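PDB 2D4E: 5-carboxymethyl-2-hydroxymuconate semialdehyde dehydrogenase from Thermus thermophilus, which probably catalyses the NAD-dependent oxidation of 5-carboxymethyl-2-hydroxymuconate semialdehyde to the corresponding acid, a step in the breakdown of aromatic compounds. Local coordinates for residues D113-V117 with F300-R304; I332-P337 with Y391-T395. One frame throughout, in Å; residues are numbered along the deposited sequence.

Interaction 1. Residues D113-V117 with F300-R304; sequences DAGQV and FNGER. With NA (sodium ion), chain I.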
loop_
_atom_site.group_PDB
_atom_site.type_symbol
_atom_site.label_atom_id
_atom_site.label_comp_id
_atom_site.label_asym_id
_atom_site.label_seq_id
_atom_site.Cartn_x
_atom_site.Cartn_y
_atom_site.Cartn_z
ATOM N N ASP C 113 -14.495 -40.718 -3.487
ATOM C CA ASP C 113 -15.433 -40.125 -2.541
ATOM C C ASP C 113 -16.365 -39.049 -3.108
ATOM O O ASP C 113 -17.542 -38.999 -2.751
ATOM C CB ASP C 113 -14.618 -39.549 -1.369
ATOM C CG ASP C 113 -15.405 -39.453 -0.067
ATOM O OD1 ASP C 113 -16.531 -39.985 0.012
ATOM O OD2 ASP C 113 -14.874 -38.850 0.897
ATOM N N ALA C 114 -15.849 -38.201 -3.997
ATOM C CA ALA C 114 -16.649 -37.104 -4.541
ATOM C C ALA C 114 -17.048 -37.165 -6.016
ATOM O O ALA C 114 -17.727 -36.262 -6.504
ATOM C CB ALA C 114 -15.957 -35.777 -4.245
ATOM N N GLY C 115 -16.614 -38.201 -6.729
ATOM C CA GLY C 115 -17.007 -38.358 -8.123
ATOM C C GLY C 115 -16.411 -37.538 -9.260
ATOM O O GLY C 115 -16.901 -37.639 -10.388
ATOM N N GLN C 116 -15.382 -36.733 -9.008
ATOM C CA GLN C 116 -14.788 -35.954 -10.093
ATOM C C GLN C 116 -13.787 -36.828 -10.851
ATOM O O GLN C 116 -13.238 -37.773 -10.289
ATOM C CB GLN C 116 -14.073 -34.708 -9.549
ATOM C CG GLN C 116 -14.980 -33.667 -8.876
ATOM C CD GLN C 116 -16.059 -33.112 -9.802
ATOM O OE1 GLN C 116 -15.839 -32.943 -11.000
ATOM N NE2 GLN C 116 -17.222 -32.803 -9.237
ATOM N N VAL C 117 -13.547 -36.518 -12.121
ATOM C CA VAL C 117 -12.603 -37.304 -12.909
ATOM C C VAL C 117 -11.216 -37.225 -12.278
ATOM O O VAL C 117 -10.755 -36.149 -11.901
ATOM C CB VAL C 117 -12.545 -36.819 -14.370
ATOM C CG1 VAL C 117 -13.907 -36.995 -15.023
ATOM C CG2 VAL C 117 -12.127 -35.378 -14.423
ATOM N N PHE C 300 -16.044 -30.119 -14.094
ATOM C CA PHE C 300 -16.258 -30.421 -12.680
ATOM C C PHE C 300 -17.691 -30.919 -12.428
ATOM O O PHE C 300 -18.298 -30.641 -11.384
ATOM C CB PHE C 300 -15.954 -29.178 -11.829
ATOM C CG PHE C 300 -15.273 -29.492 -10.515
ATOM C CD1 PHE C 300 -16.005 -29.583 -9.333
ATOM C CD2 PHE C 300 -13.898 -29.726 -10.470
ATOM C CE1 PHE C 300 -15.378 -29.903 -8.125
ATOM C CE2 PHE C 300 -13.261 -30.049 -9.262
ATOM C CZ PHE C 300 -14.005 -30.139 -8.089
ATOM N N ASN C 301 -18.211 -31.667 -13.403
ATOM C CA ASN C 301 -19.560 -32.234 -13.354
ATOM C C ASN C 301 -20.617 -31.192 -13.030
ATOM O O ASN C 301 -21.647 -31.522 -12.451
ATOM C CB ASN C 301 -19.657 -33.365 -12.316
ATOM C CG ASN C 301 -18.632 -34.463 -12.538
ATOM O OD1 ASN C 301 -18.057 -34.582 -13.620
ATOM N ND2 ASN C 301 -18.407 -35.280 -11.513
ATOM N N GLY C 302 -20.369 -29.939 -13.399
ATOM C CA GLY C 302 -21.335 -28.887 -13.123
ATOM C C GLY C 302 -21.441 -28.504 -11.653
ATOM O O GLY C 302 -22.234 -27.641 -11.287
ATOM N N GLU C 303 -20.633 -29.134 -10.807
ATOM C CA GLU C 303 -20.659 -28.852 -9.375
ATOM C C GLU C 303 -19.550 -27.875 -8.966
ATOM O O GLU C 303 -18.758 -28.136 -8.061
ATOM C CB GLU C 303 -20.553 -30.172 -8.607
ATOM C CG GLU C 303 -21.633 -31.163 -9.030
ATOM C CD GLU C 303 -21.407 -32.569 -8.501
ATOM O OE1 GLU C 303 -20.290 -33.104 -8.664
ATOM O OE2 GLU C 303 -22.353 -33.145 -7.936
ATOM N N ARG C 304 -19.517 -26.740 -9.656
ATOM C CA ARG C 304 -18.535 -25.693 -9.410
ATOM C C ARG C 304 -19.285 -24.413 -9.045
ATOM O O ARG C 304 -20.222 -24.011 -9.738
ATOM C CB ARG C 304 -17.692 -25.479 -10.667
ATOM C CG ARG C 304 -16.602 -24.437 -10.518
ATOM C CD ARG C 304 -15.222 -25.046 -10.667
ATOM N NE ARG C 304 -14.915 -25.439 -12.041
ATOM C CZ ARG C 304 -13.822 -26.115 -12.386
ATOM N NH1 ARG C 304 -12.944 -26.469 -11.456
ATOM N NH2 ARG C 304 -13.608 -26.445 -13.652
HETATM NA NA NA I . -18.796 -39.833 -0.944
HETATM O O HOH W 1 -15.126 -34.099 -13.143
HETATM O O HOH W 2 -21.150 -39.248 -1.382
#

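Interaction 2. Residues I332-P337 with Y391-T395; sequences IRVGHP and YLLPT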
loop_
_atom_site.group_PDB
_atom_site.type_symbol
_atom_site.label_atom_id
_atom_site.label_comp_id
_atom_site.label_asym_id
_atom_site.label_seq_id
_atom_site.Cartn_x
_atom_site.Cartn_y
_atom_site.Cartn_z
ATOM N N ILE C 332 -20.300 -34.319 -25.178
ATOM C CA ILE C 332 -19.596 -34.564 -23.919
ATOM C C ILE C 332 -19.652 -36.043 -23.512
ATOM O O ILE C 332 -20.731 -36.625 -23.420
ATOM C CB ILE C 332 -20.190 -33.701 -22.773
ATOM C CG1 ILE C 332 -19.927 -32.217 -23.057
ATOM C CG2 ILE C 332 -19.588 -34.109 -21.438
ATOM C CD1 ILE C 332 -20.588 -31.267 -22.089
ATOM N N ARG C 333 -18.484 -36.642 -23.273
ATOM C CA ARG C 333 -18.405 -38.044 -22.876
ATOM C C ARG C 333 -18.700 -38.219 -21.384
ATOM O O ARG C 333 -17.990 -37.678 -20.526
ATOM C CB ARG C 333 -17.015 -38.615 -23.202
ATOM C CG ARG C 333 -16.688 -38.669 -24.702
ATOM C CD ARG C 333 -15.363 -39.377 -24.966
ATOM N NE ARG C 333 -14.224 -38.650 -24.413
ATOM C CZ ARG C 333 -13.667 -37.579 -24.974
ATOM N NH1 ARG C 333 -14.124 -37.112 -26.129
ATOM N NH2 ARG C 333 -12.636 -36.982 -24.388
ATOM N N VAL C 334 -19.752 -38.979 -21.088
ATOM C CA VAL C 334 -20.173 -39.240 -19.716
ATOM C C VAL C 334 -19.720 -40.642 -19.327
ATOM O O VAL C 334 -19.959 -41.606 -20.057
ATOM C CB VAL C 334 -21.715 -39.135 -19.585
ATOM C CG1 VAL C 334 -22.150 -39.387 -18.147
ATOM C CG2 VAL C 334 -22.179 -37.754 -20.049
ATOM N N GLY C 335 -19.055 -40.757 -18.184
ATOM C CA GLY C 335 -18.577 -42.057 -17.757
ATOM C C GLY C 335 -17.965 -42.078 -16.371
ATOM O O GLY C 335 -18.066 -41.112 -15.617
ATOM N N HIS C 336 -17.317 -43.191 -16.050
ATOM C CA HIS C 336 -16.694 -43.393 -14.752
ATOM C C HIS C 336 -15.532 -42.435 -14.477
ATOM O O HIS C 336 -14.740 -42.120 -15.367
ATOM C CB HIS C 336 -16.221 -44.849 -14.642
ATOM C CG HIS C 336 -15.871 -45.266 -13.249
ATOM N ND1 HIS C 336 -14.760 -44.791 -12.585
ATOM C CD2 HIS C 336 -16.507 -46.087 -12.380
ATOM C CE1 HIS C 336 -14.726 -45.302 -11.367
ATOM N NE2 HIS C 336 -15.775 -46.090 -11.218
ATOM N N PRO C 337 -15.420 -41.958 -13.227
ATOM C CA PRO C 337 -14.357 -41.029 -12.824
ATOM C C PRO C 337 -12.947 -41.555 -13.089
ATOM O O PRO C 337 -12.039 -40.777 -13.373
ATOM C CB PRO C 337 -14.617 -40.830 -11.328
ATOM C CG PRO C 337 -16.095 -41.003 -11.215
ATOM C CD PRO C 337 -16.344 -42.206 -12.107
ATOM N N TYR C 391 -25.458 -40.372 -12.379
ATOM C CA TYR C 391 -25.118 -39.684 -13.619
ATOM C C TYR C 391 -26.249 -38.891 -14.263
ATOM O O TYR C 391 -27.347 -39.406 -14.493
ATOM C CB TYR C 391 -24.573 -40.681 -14.645
ATOM C CG TYR C 391 -23.299 -41.388 -14.226
ATOM C CD1 TYR C 391 -23.339 -42.565 -13.466
ATOM C CD2 TYR C 391 -22.053 -40.888 -14.594
ATOM C CE1 TYR C 391 -22.163 -43.223 -13.087
ATOM C CE2 TYR C 391 -20.877 -41.536 -14.223
ATOM C CZ TYR C 391 -20.934 -42.698 -13.472
ATOM O OH TYR C 391 -19.758 -43.317 -13.100
ATOM N N LEU C 392 -25.961 -37.629 -14.561
ATOM C CA LEU C 392 -26.930 -36.759 -15.205
ATOM C C LEU C 392 -26.338 -36.317 -16.534
ATOM O O LEU C 392 -25.150 -36.003 -16.620
ATOM C CB LEU C 392 -27.221 -35.520 -14.354
ATOM C CG LEU C 392 -28.272 -34.596 -14.990
ATOM C CD1 LEU C 392 -29.652 -35.249 -14.884
ATOM C CD2 LEU C 392 -28.272 -33.240 -14.306
ATOM N N LEU C 393 -27.162 -36.309 -17.572
ATOM C CA LEU C 393 -26.701 -35.882 -18.882
ATOM C C LEU C 393 -26.512 -34.366 -18.891
ATOM O O LEU C 393 -27.298 -33.627 -18.288
ATOM C CB LEU C 393 -27.716 -36.267 -19.958
ATOM C CG LEU C 393 -27.938 -37.739 -20.300
ATOM C CD1 LEU C 393 -29.173 -37.858 -21.184
ATOM C CD2 LEU C 393 -26.709 -38.298 -21.012
ATOM N N PRO C 394 -25.444 -33.882 -19.545
ATOM C CA PRO C 394 -25.249 -32.432 -19.590
ATOM C C PRO C 394 -26.561 -31.879 -20.159
ATOM O O PRO C 394 -27.075 -32.387 -21.158
ATOM C CB PRO C 394 -24.067 -32.291 -20.535
ATOM C CG PRO C 394 -23.218 -33.474 -20.138
ATOM C CD PRO C 394 -24.239 -34.592 -20.030
ATOM N N THR C 395 -27.098 -30.849 -19.516
ATOM C CA THR C 395 -28.388 -30.276 -19.896
ATOM C C THR C 395 -28.371 -28.799 -20.296
ATOM O O THR C 395 -27.708 -27.983 -19.662
ATOM C CB THR C 395 -29.380 -30.471 -18.721
ATOM O OG1 THR C 395 -29.430 -31.862 -18.377
ATOM C CG2 THR C 395 -30.786 -29.985 -19.089
#

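Interaction 1. Residues D113-V117 with F300-R304
Gln116 lays its side-chain amide flat on the Phe300 ring, the two planes 10° apart and CD 3.5 Å above the ring plane, over its centre. A bend in the glutamine chain (chi2 -60°) folds the amide over the ring, while Gln116 CG makes a CH-pi contact 3.9 Å from the Phe300 centroid. The amide nitrogen gives a weak hydrogen bond to the backbone, Gln116 NE2 to Phe300 O at 3.2 Å; that same carbonyl also takes Glu303 N, closing a tight turn. Glu303 OE1 lies 3.1 Å from Gln116 NE2, and the other carboxylate oxygen, OE2, accepts from Ile348 N. Beside this stack, Asn301 ND2 donates to Gly115 O at 3.0 Å. Gly115 O lies in the plane of the asparagine amide, but the donor stands above the carbonyl plane, 55° out of it. Asn301 OD1 is held by Gly345 N, so the amide is bonded at both ends. A water accepts a hydrogen bond from Val117 N at 3.1 Å and also sits near Gln116 OE1 and Asn301 OD1, though its proton sharing between these oxygens is doubtful. Three residues before Gln116, at the end of helix 103-114, Asp113 binds sodium through both O and OD1, with Ser46, Leu47 and Trp200 as further ligands, and its OD2 accepts from Phe203 N. FNGER belongs to the cysteine signature of aldehyde dehydrogenases. In this buried contact polar ends pair mostly with main-chain groups above an aromatic floor, which ties helix 103-114 to the signature loop and fixes the orientation of the asparagine amide.

Interaction 2. Residues I332-P337 with Y391-T395
Tyr391 presents an edge of its ring to Gly335 O, which lies near the ring plane and 3.2 Å from CE2, while Val334 CG1 approaches obliquely, 3.9 Å from CD2. The other flat group, the His336 imidazole, has the CD of its neighbour Pro337 over one face, offset toward the rim; its ND1 is paired with Leu338 N. Two irregular loops of the aldehyde dehydrogenase fold meet here, running in roughly opposite directions (151°): one follows helix 315-331, the other leads into strand 395-398 of the mixed sheet. No hydrogen bond crosses between them. Tyr391 reaches along the first loop until OH is 3.5 Å from His336 CA and also touches Pro337 CD, and its side chain also meets Pro346 and Leu386. Cut back to an alanine, this position would probably leave a gap beside Gly335 and His336 and strip Val334 CG1 of its aromatic neighbour. Farther along, Pro394 takes over as the partner, and Phe298 of helix 286-298 touches both it and Ile332. The isoleucine brings CG2 and CD1 to the proline ring, CG2 standing 3.9 Å from Pro394 CG. Val334 splits its two methyls between partners: with CG1 anti to the backbone N (chi1 -179°) and turned to the tyrosine, CG2 rests 3.8 Å from Pro394 CD.

Both contacts are buried, yet interaction 1 lies about 12 Å from the centre of the chain and interaction 2 about 22 Å, where Ile332 also meets Gly514 of the second subunit. Their centres are 10 Å apart and they touch directly: Pro337 packs its ring on the carbonyl oxygens of Gly115 and Gln116. Helix 286-298 serves both, leading into 300-304 and lending Phe298 to 332-337 and 391-395. The chemistry differs with place. Interaction 1, nearer the NAD site, relies on amides, main-chain acceptors and water, with sodium bound at its far end; interaction 2 joins loops by apolar packing and one tyrosine edge.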